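Local coordinates for thermospermine synthase (Medicago truncatula, PDB 6BQ6), which probably transfers an aminopropyl group from decarboxylated S-adenosylmethionine to spermidine, yielding the tetraamine thermospermine and methylthioadenosine in plant polyamine biosynthesis, at residues 289-292 with 293-296. Sequence-based numbering, arbitrary orientation.
Sequences YLDG and KTFV
Asp291 OD1 takes two hydrogen bonds from Thr294, one from OG1 at 2.7 Å and one from the backbone N at 3.0 Å, making Asp291 the N-cap of helix 292-298. The amide arrives nearly in line with the C-O bond of the carboxylate, whereas the hydroxyl comes from above its plane, 41° out of it. A chi1 of 62° sets CG of Asp291 between its backbone N and carbonyl carbon, where OD1 can meet both Thr294 donors. OD2 forms a salt bridge to Arg306 of a second subunit, and Thr294 OG1 also accepts a hydrogen bond from the backbone N of Lys303 of that subunit, which places the cap at a subunit interface. With an alanine here, Thr294 N and OG1 would probably lose their shared acceptor, and Arg306 of the second subunit its carboxylate mate. Regular helical bonding starts at once, Phe295 N reaching Asp291 O at 3.1 Å and Val296 N reaching Gly292 O at 3.0 Å. Leu290 CD1 lies 4.2 Å from CB of Phe295, a residue whose ring meets Tyr247 edge-to-face. Thr294 CG2, anti to the backbone N, is directed at the Tyr289 ring and approaches it obliquely, 3.5 Å from CE2.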
ATOM      1  N   TYR B 289      32.739  -5.250   1.884  1.00 23.28           N
ATOM      2  CA  TYR B 289      32.109  -5.759   0.662  1.00 23.34           C
ATOM      3  C   TYR B 289      33.153  -6.157  -0.367  1.00 22.27           C
ATOM      4  O   TYR B 289      33.050  -7.194  -0.993  1.00 22.70           O
ATOM      5  CB  TYR B 289      31.157  -4.740   0.011  1.00 22.50           C
ATOM      6  CG  TYR B 289      30.515  -5.329  -1.215  1.00 23.14           C
ATOM      7  CD1 TYR B 289      29.559  -6.307  -1.113  1.00 24.14           C
ATOM      8  CD2 TYR B 289      30.920  -4.928  -2.475  1.00 22.73           C
ATOM      9  CE1 TYR B 289      28.999  -6.875  -2.271  1.00 24.25           C
ATOM     10  CE2 TYR B 289      30.381  -5.474  -3.587  1.00 23.99           C
ATOM     11  CZ  TYR B 289      29.471  -6.431  -3.504  1.00 23.86           C
ATOM     12  OH  TYR B 289      28.986  -6.961  -4.679  1.00 27.52           O
ATOM     13  N   LEU B 290      34.132  -5.300  -0.590  1.00 22.42           N
ATOM     14  CA  LEU B 290      34.934  -5.356  -1.784  1.00 23.30           C
ATOM     15  C   LEU B 290      36.319  -5.995  -1.526  1.00 24.09           C
ATOM     16  O   LEU B 290      37.067  -5.516  -0.682  1.00 26.01           O
ATOM     17  CB  LEU B 290      35.070  -3.932  -2.305  1.00 24.99           C
ATOM     18  CG  LEU B 290      35.536  -3.863  -3.728  1.00 26.38           C
ATOM     19  CD1 LEU B 290      34.428  -4.132  -4.741  1.00 26.04           C
ATOM     20  CD2 LEU B 290      36.131  -2.504  -3.949  1.00 27.61           C
ATOM     21  N   ASP B 291      36.611  -7.109  -2.197  1.00 22.92           N
ATOM     22  CA  ASP B 291      37.968  -7.577  -2.436  1.00 22.23           C
ATOM     23  C   ASP B 291      38.188  -7.581  -3.944  1.00 23.34           C
ATOM     24  O   ASP B 291      37.285  -7.202  -4.720  1.00 20.66           O
ATOM     25  CB  ASP B 291      38.303  -8.917  -1.749  1.00 23.55           C
ATOM     26  CG  ASP B 291      37.470 -10.071  -2.217  1.00 23.84           C
ATOM     27  OD1 ASP B 291      36.690  -9.948  -3.217  1.00 22.58           O
ATOM     28  OD2 ASP B 291      37.550 -11.150  -1.559  1.00 24.27           O
ATOM     29  N   GLY B 292      39.378  -7.993  -4.387  1.00 22.62           N
ATOM     30  CA  GLY B 292      39.678  -7.939  -5.797  1.00 23.00           C
ATOM     31  C   GLY B 292      38.801  -8.808  -6.645  1.00 22.66           C
ATOM     32  O   GLY B 292      38.342  -8.357  -7.735  1.00 22.62           O
ATOM     33  N   LYS B 293      38.521 -10.018  -6.169  1.00 22.14           N
ATOM     34  CA  LYS B 293      37.632 -10.907  -6.914  1.00 23.56           C
ATOM     35  C   LYS B 293      36.235 -10.317  -7.081  1.00 21.81           C
ATOM     36  O   LYS B 293      35.597 -10.435  -8.141  1.00 21.50           O
ATOM     37  CB  LYS B 293      37.519 -12.286  -6.253  1.00 25.84           C
ATOM     38  CG  LYS B 293      38.620 -13.282  -6.591  1.00 29.84           C
ATOM     39  CD  LYS B 293      38.158 -14.622  -6.001  1.00 32.48           C
ATOM     40  CE  LYS B 293      39.126 -15.751  -6.235  1.00 36.99           C
ATOM     41  NZ  LYS B 293      38.445 -17.041  -5.898  1.00 38.99           N
ATOM     42  N   THR B 294      35.777  -9.643  -6.043  1.00 20.89           N
ATOM     43  CA  THR B 294      34.477  -8.970  -6.094  1.00 20.44           C
ATOM     44  C   THR B 294      34.449  -7.920  -7.180  1.00 20.21           C
ATOM     45  O   THR B 294      33.482  -7.843  -7.967  1.00 19.54           O
ATOM     46  CB  THR B 294      34.071  -8.368  -4.737  1.00 20.90           C
ATOM     47  OG1 THR B 294      34.116  -9.366  -3.711  1.00 20.62           O
ATOM     48  CG2 THR B 294      32.637  -7.844  -4.779  1.00 21.32           C
ATOM     49  N   PHE B 295      35.507  -7.100  -7.259  1.00 19.95           N
ATOM     50  CA  PHE B 295      35.541  -6.100  -8.305  1.00 19.71           C
ATOM     51  C   PHE B 295      35.576  -6.698  -9.697  1.00 20.34           C
ATOM     52  O   PHE B 295      34.866  -6.224 -10.605  1.00 20.60           O
ATOM     53  CB  PHE B 295      36.700  -5.102  -8.117  1.00 20.05           C
ATOM     54  CG  PHE B 295      36.712  -4.097  -9.193  1.00 20.36           C
ATOM     55  CD1 PHE B 295      35.698  -3.160  -9.223  1.00 19.77           C
ATOM     56  CD2 PHE B 295      37.570  -4.203 -10.268  1.00 21.27           C
ATOM     57  CE1 PHE B 295      35.560  -2.281 -10.288  1.00 20.42           C
ATOM     58  CE2 PHE B 295      37.449  -3.308 -11.331  1.00 21.10           C
ATOM     59  CZ  PHE B 295      36.440  -2.357 -11.322  1.00 20.92           C
ATOM     60  N   VAL B 296      36.361  -7.749  -9.888  1.00 21.59           N
ATOM     61  CA  VAL B 296      36.438  -8.391 -11.204  1.00 23.41           C
ATOM     62  C   VAL B 296      35.080  -8.951 -11.579  1.00 23.13           C
ATOM     63  O   VAL B 296      34.658  -8.752 -12.714  1.00 24.39           O
ATOM     64  CB  VAL B 296      37.555  -9.449 -11.266  1.00 25.32           C
ATOM     65  CG1 VAL B 296      37.374 -10.371 -12.487  1.00 26.98           C
ATOM     66  CG2 VAL B 296      38.890  -8.729 -11.224  1.00 26.81           C
TER